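Local coordinates for protein hydroxyglutarate synthase (Oryza sativa, PDB 6W1K) that catalyses the iron(II)-dependent decarboxylation and hydroxylation of 2-oxoadipate to D-2-hydroxyglutarate, a step of lysine catabolism in rice plastids, at residues A[166-174]-A[251-262]. Sequence-based numbering, arbitrary orientation.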
loop_
_atom_site.group_PDB
_atom_site.type_symbol
_atom_site.label_atom_id
_atom_site.label_comp_id
_atom_site.label_asym_id
_atom_site.label_seq_id
_atom_site.Cartn_x
_atom_site.Cartn_y
_atom_site.Cartn_z
ATOM N N GLU A 166 -18.383 5.561 -13.345
ATOM C CA GLU A 166 -18.729 6.964 -13.480
ATOM C C GLU A 166 -18.394 7.699 -12.188
ATOM O O GLU A 166 -18.320 7.104 -11.118
ATOM C CB GLU A 166 -20.211 7.141 -13.811
ATOM C CG GLU A 166 -21.167 6.736 -12.688
ATOM C CD GLU A 166 -22.637 6.964 -13.079
ATOM O OE1 GLU A 166 -22.893 7.294 -14.260
ATOM O OE2 GLU A 166 -23.532 6.805 -12.214
ATOM N N LYS A 167 -18.208 9.009 -12.306
ATOM C CA LYS A 167 -17.921 9.836 -11.139
ATOM C C LYS A 167 -19.065 9.689 -10.144
ATOM O O LYS A 167 -20.225 9.741 -10.544
ATOM C CB LYS A 167 -17.791 11.303 -11.542
ATOM C CG LYS A 167 -16.871 12.134 -10.666
ATOM C CD LYS A 167 -16.691 13.565 -11.219
ATOM C CE LYS A 167 -15.206 13.987 -11.203
ATOM N NZ LYS A 167 -14.980 15.418 -10.749
ATOM N N PRO A 168 -18.781 9.507 -8.863
ATOM C CA PRO A 168 -19.865 9.274 -7.893
ATOM C C PRO A 168 -20.627 10.538 -7.553
ATOM O O PRO A 168 -20.111 11.655 -7.670
ATOM C CB PRO A 168 -19.130 8.758 -6.654
ATOM C CG PRO A 168 -17.695 8.667 -7.021
ATOM C CD PRO A 168 -17.439 9.392 -8.272
ATOM N N ILE A 169 -21.908 10.353 -7.158
ATOM C CA ILE A 169 -22.694 11.432 -6.576
ATOM C C ILE A 169 -22.445 11.424 -5.078
ATOM O O ILE A 169 -22.194 10.379 -4.467
ATOM C CB ILE A 169 -24.203 11.327 -6.896
ATOM C CG1 ILE A 169 -24.787 10.082 -6.237
ATOM C CG2 ILE A 169 -24.409 11.275 -8.408
ATOM C CD1 ILE A 169 -26.220 9.843 -6.551
ATOM N N TYR A 170 -22.543 12.609 -4.481
ATOM C CA TYR A 170 -22.158 12.771 -3.084
ATOM C C TYR A 170 -23.026 11.906 -2.175
ATOM O O TYR A 170 -22.528 11.318 -1.212
ATOM C CB TYR A 170 -22.272 14.254 -2.676
ATOM C CG TYR A 170 -21.781 14.501 -1.253
ATOM C CD1 TYR A 170 -20.559 14.016 -0.854
ATOM C CD2 TYR A 170 -22.544 15.202 -0.315
ATOM C CE1 TYR A 170 -20.093 14.200 0.452
ATOM C CE2 TYR A 170 -22.073 15.404 0.990
ATOM C CZ TYR A 170 -20.851 14.891 1.367
ATOM O OH TYR A 170 -20.377 15.084 2.653
ATOM N N SER A 171 -24.331 11.845 -2.451
ATOM C CA SER A 171 -25.234 11.063 -1.616
ATOM C C SER A 171 -24.752 9.622 -1.501
ATOM O O SER A 171 -24.846 9.008 -0.434
ATOM C CB SER A 171 -26.647 11.089 -2.185
ATOM O OG SER A 171 -26.675 10.603 -3.513
ATOM N N ASP A 172 -24.224 9.066 -2.583
ATOM C CA ASP A 172 -23.772 7.680 -2.519
ATOM C C ASP A 172 -22.514 7.562 -1.663
ATOM O O ASP A 172 -22.357 6.600 -0.898
ATOM C CB ASP A 172 -23.512 7.138 -3.918
ATOM C CG ASP A 172 -24.800 6.845 -4.718
ATOM O OD1 ASP A 172 -25.886 6.740 -4.112
ATOM O OD2 ASP A 172 -24.692 6.691 -5.964
ATOM N N PHE A 173 -21.583 8.503 -1.833
ATOM C CA PHE A 173 -20.398 8.568 -0.984
ATOM C C PHE A 173 -20.802 8.679 0.482
ATOM O O PHE A 173 -20.241 7.999 1.343
ATOM C CB PHE A 173 -19.544 9.758 -1.424
ATOM C CG PHE A 173 -18.289 9.968 -0.610
ATOM C CD1 PHE A 173 -18.243 10.920 0.374
ATOM C CD2 PHE A 173 -17.149 9.235 -0.873
ATOM C CE1 PHE A 173 -17.067 11.128 1.110
ATOM C CE2 PHE A 173 -15.986 9.451 -0.166
ATOM C CZ PHE A 173 -15.947 10.386 0.835
ATOM N N GLN A 174 -21.796 9.506 0.773
ATOM C CA GLN A 174 -22.254 9.666 2.146
ATOM C C GLN A 174 -22.735 8.340 2.729
ATOM O O GLN A 174 -22.398 7.999 3.867
ATOM C CB GLN A 174 -23.375 10.695 2.205
ATOM C CG GLN A 174 -22.950 12.124 2.367
ATOM C CD GLN A 174 -24.169 13.034 2.397
ATOM O OE1 GLN A 174 -24.994 13.005 1.474
ATOM N NE2 GLN A 174 -24.319 13.808 3.475
ATOM N N PHE A 251 -13.156 17.354 -3.782
ATOM C CA PHE A 251 -13.636 16.561 -4.907
ATOM C C PHE A 251 -14.997 17.097 -5.331
ATOM O O PHE A 251 -15.885 17.281 -4.496
ATOM C CB PHE A 251 -13.676 15.084 -4.498
ATOM C CG PHE A 251 -13.949 14.136 -5.628
ATOM C CD1 PHE A 251 -12.939 13.732 -6.481
ATOM C CD2 PHE A 251 -15.238 13.619 -5.821
ATOM C CE1 PHE A 251 -13.218 12.846 -7.522
ATOM C CE2 PHE A 251 -15.517 12.723 -6.836
ATOM C CZ PHE A 251 -14.517 12.343 -7.694
ATOM N N THR A 252 -15.165 17.349 -6.623
ATOM C CA THR A 252 -16.478 17.722 -7.144
ATOM C C THR A 252 -17.205 16.462 -7.614
ATOM O O THR A 252 -16.830 15.841 -8.611
ATOM C CB THR A 252 -16.337 18.770 -8.246
ATOM O OG1 THR A 252 -15.751 19.940 -7.657
ATOM C CG2 THR A 252 -17.720 19.169 -8.826
ATOM N N PHE A 253 -18.234 16.080 -6.878
ATOM C CA PHE A 253 -19.053 14.933 -7.219
ATOM C C PHE A 253 -19.954 15.228 -8.427
ATOM O O PHE A 253 -20.154 16.379 -8.845
ATOM C CB PHE A 253 -19.861 14.516 -5.984
ATOM C CG PHE A 253 -18.994 13.988 -4.880
ATOM C CD1 PHE A 253 -18.375 14.856 -3.978
ATOM C CD2 PHE A 253 -18.774 12.625 -4.748
ATOM C CE1 PHE A 253 -17.574 14.373 -2.974
ATOM C CE2 PHE A 253 -17.955 12.137 -3.739
ATOM C CZ PHE A 253 -17.358 13.006 -2.864
ATOM N N ALA A 254 -20.508 14.148 -8.980
ATOM C CA ALA A 254 -21.236 14.223 -10.233
ATOM C C ALA A 254 -22.488 15.067 -10.133
ATOM O O ALA A 254 -22.969 15.547 -11.165
ATOM C CB ALA A 254 -21.617 12.828 -10.723
ATOM N N ASP A 255 -23.064 15.223 -8.941
ATOM C CA ASP A 255 -24.245 16.068 -8.776
ATOM C C ASP A 255 -23.882 17.522 -8.490
ATOM O O ASP A 255 -24.748 18.288 -8.066
ATOM C CB ASP A 255 -25.161 15.520 -7.663
ATOM C CG ASP A 255 -24.404 15.049 -6.404
ATOM O OD1 ASP A 255 -23.154 15.080 -6.323
ATOM O OD2 ASP A 255 -25.098 14.608 -5.470
ATOM N N GLY A 256 -22.607 17.902 -8.679
ATOM C CA GLY A 256 -22.172 19.277 -8.541
ATOM C C GLY A 256 -21.627 19.651 -7.175
ATOM O O GLY A 256 -21.028 20.731 -7.032
ATOM N N ILE A 257 -21.774 18.780 -6.187
ATOM C CA ILE A 257 -21.402 19.083 -4.809
ATOM C C ILE A 257 -19.904 18.890 -4.629
ATOM O O ILE A 257 -19.339 17.851 -5.010
ATOM C CB ILE A 257 -22.205 18.200 -3.841
ATOM C CG1 ILE A 257 -23.688 18.560 -3.935
ATOM C CG2 ILE A 257 -21.682 18.337 -2.401
ATOM C CD1 ILE A 257 -24.577 17.570 -3.240
ATOM N N THR A 258 -19.247 19.888 -4.045
ATOM C CA THR A 258 -17.816 19.809 -3.758
ATOM C C THR A 258 -17.636 19.532 -2.271
ATOM O O THR A 258 -18.122 20.299 -1.434
ATOM C CB THR A 258 -17.100 21.110 -4.137
ATOM O OG1 THR A 258 -17.209 21.324 -5.548
ATOM C CG2 THR A 258 -15.637 21.041 -3.757
ATOM N N GLU A 259 -16.936 18.448 -1.952
ATOM C CA GLU A 259 -16.766 18.043 -0.562
ATOM C C GLU A 259 -15.411 17.384 -0.395
ATOM O O GLU A 259 -14.778 16.965 -1.367
ATOM C CB GLU A 259 -17.882 17.090 -0.114
ATOM C CG GLU A 259 -19.005 17.827 0.594
ATOM C CD GLU A 259 -18.543 18.357 1.959
ATOM O OE1 GLU A 259 -17.590 17.777 2.559
ATOM O OE2 GLU A 259 -19.099 19.374 2.401
ATOM N N SER A 260 -14.978 17.278 0.861
ATOM C CA SER A 260 -13.652 16.739 1.165
ATOM C C SER A 260 -13.646 15.220 1.045
ATOM O O SER A 260 -14.586 14.553 1.474
ATOM C CB SER A 260 -13.233 17.163 2.576
ATOM O OG SER A 260 -11.913 16.740 2.863
ATOM N N ILE A 261 -12.567 14.667 0.485
ATOM C CA ILE A 261 -12.399 13.218 0.425
ATOM C C ILE A 261 -10.980 12.859 0.908
ATOM O O ILE A 261 -10.047 13.659 0.778
ATOM C CB ILE A 261 -12.572 12.645 -1.010
ATOM C CG1 ILE A 261 -11.541 13.257 -1.959
ATOM C CG2 ILE A 261 -13.968 12.814 -1.547
ATOM C CD1 ILE A 261 -11.257 12.479 -3.230
ATOM N N PRO A 262 -10.790 11.622 1.347
ATOM C CA PRO A 262 -9.425 11.139 1.614
ATOM C C PRO A 262 -8.684 10.722 0.345
ATOM O O PRO A 262 -9.242 10.099 -0.559
ATOM C CB PRO A 262 -9.662 9.926 2.528
ATOM C CG PRO A 262 -11.004 9.386 2.073
ATOM C CD PRO A 262 -11.818 10.638 1.739
HETATM O O HOH W 1 -13.050 16.974 -8.405
HETATM O O HOH W 2 -26.271 14.138 -3.347
#
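Lys167 reaches across to the end of strand 248-252, where its NZ gives a hydrogen bond to Thr252 O (2.9 Å) in the plane of that carbonyl. With CG anti to the backbone N (chi1 -151°) and the chain bent further out, the same ammonium lies over the face of the Phe251 ring in a cation-pi contact, NZ 4.7 Å from the ring centroid. Pro168 sets CD against the edge of that ring, while its carbonyl O accepts a nearly straight bond from Ala254 N (2.8 Å), tying the loop before the helix to the Phe253-Gly256 type I turn. Ile169, the N-cap residue, rests CG2 on Ala254 CB. One position on, Tyr170 N is held by Asp255 OD1 (3.1 Å) on the syn side, though 30° out of the carboxylate plane, so a carboxylate from the turn serves an amide of the helix's first turn. The Tyr170 ring carries Glu259 CG on one face as a CH-pi contact (3.9 Å to the centroid) and Gln174 CG on the other. Tyr170 CA makes a CH-pi contact over a face of Phe253, with CD1 beside it and the two rings oblique; Phe251 CD2 stands over the centre of the opposite face. Cutting Tyr170 back to an alanine would probably leave the Glu259 methylene without its aromatic face and open a gap between Ile257 and Phe253, although the CA would still lie over Phe253. Phe173 takes Phe253 CZ over one face, the planes at 47°, and abuts Ile261 CG2 with CZ (3.9 Å); its other neighbours include Ala184 and Val188 of helix 181-189. The contact illustrates how a beta-hairpin can dock on a helix start through a central aromatic cluster with polar bonds around it: the Asp255 carboxylate near the helix N-terminus would probably be stabilised by the helix dipole.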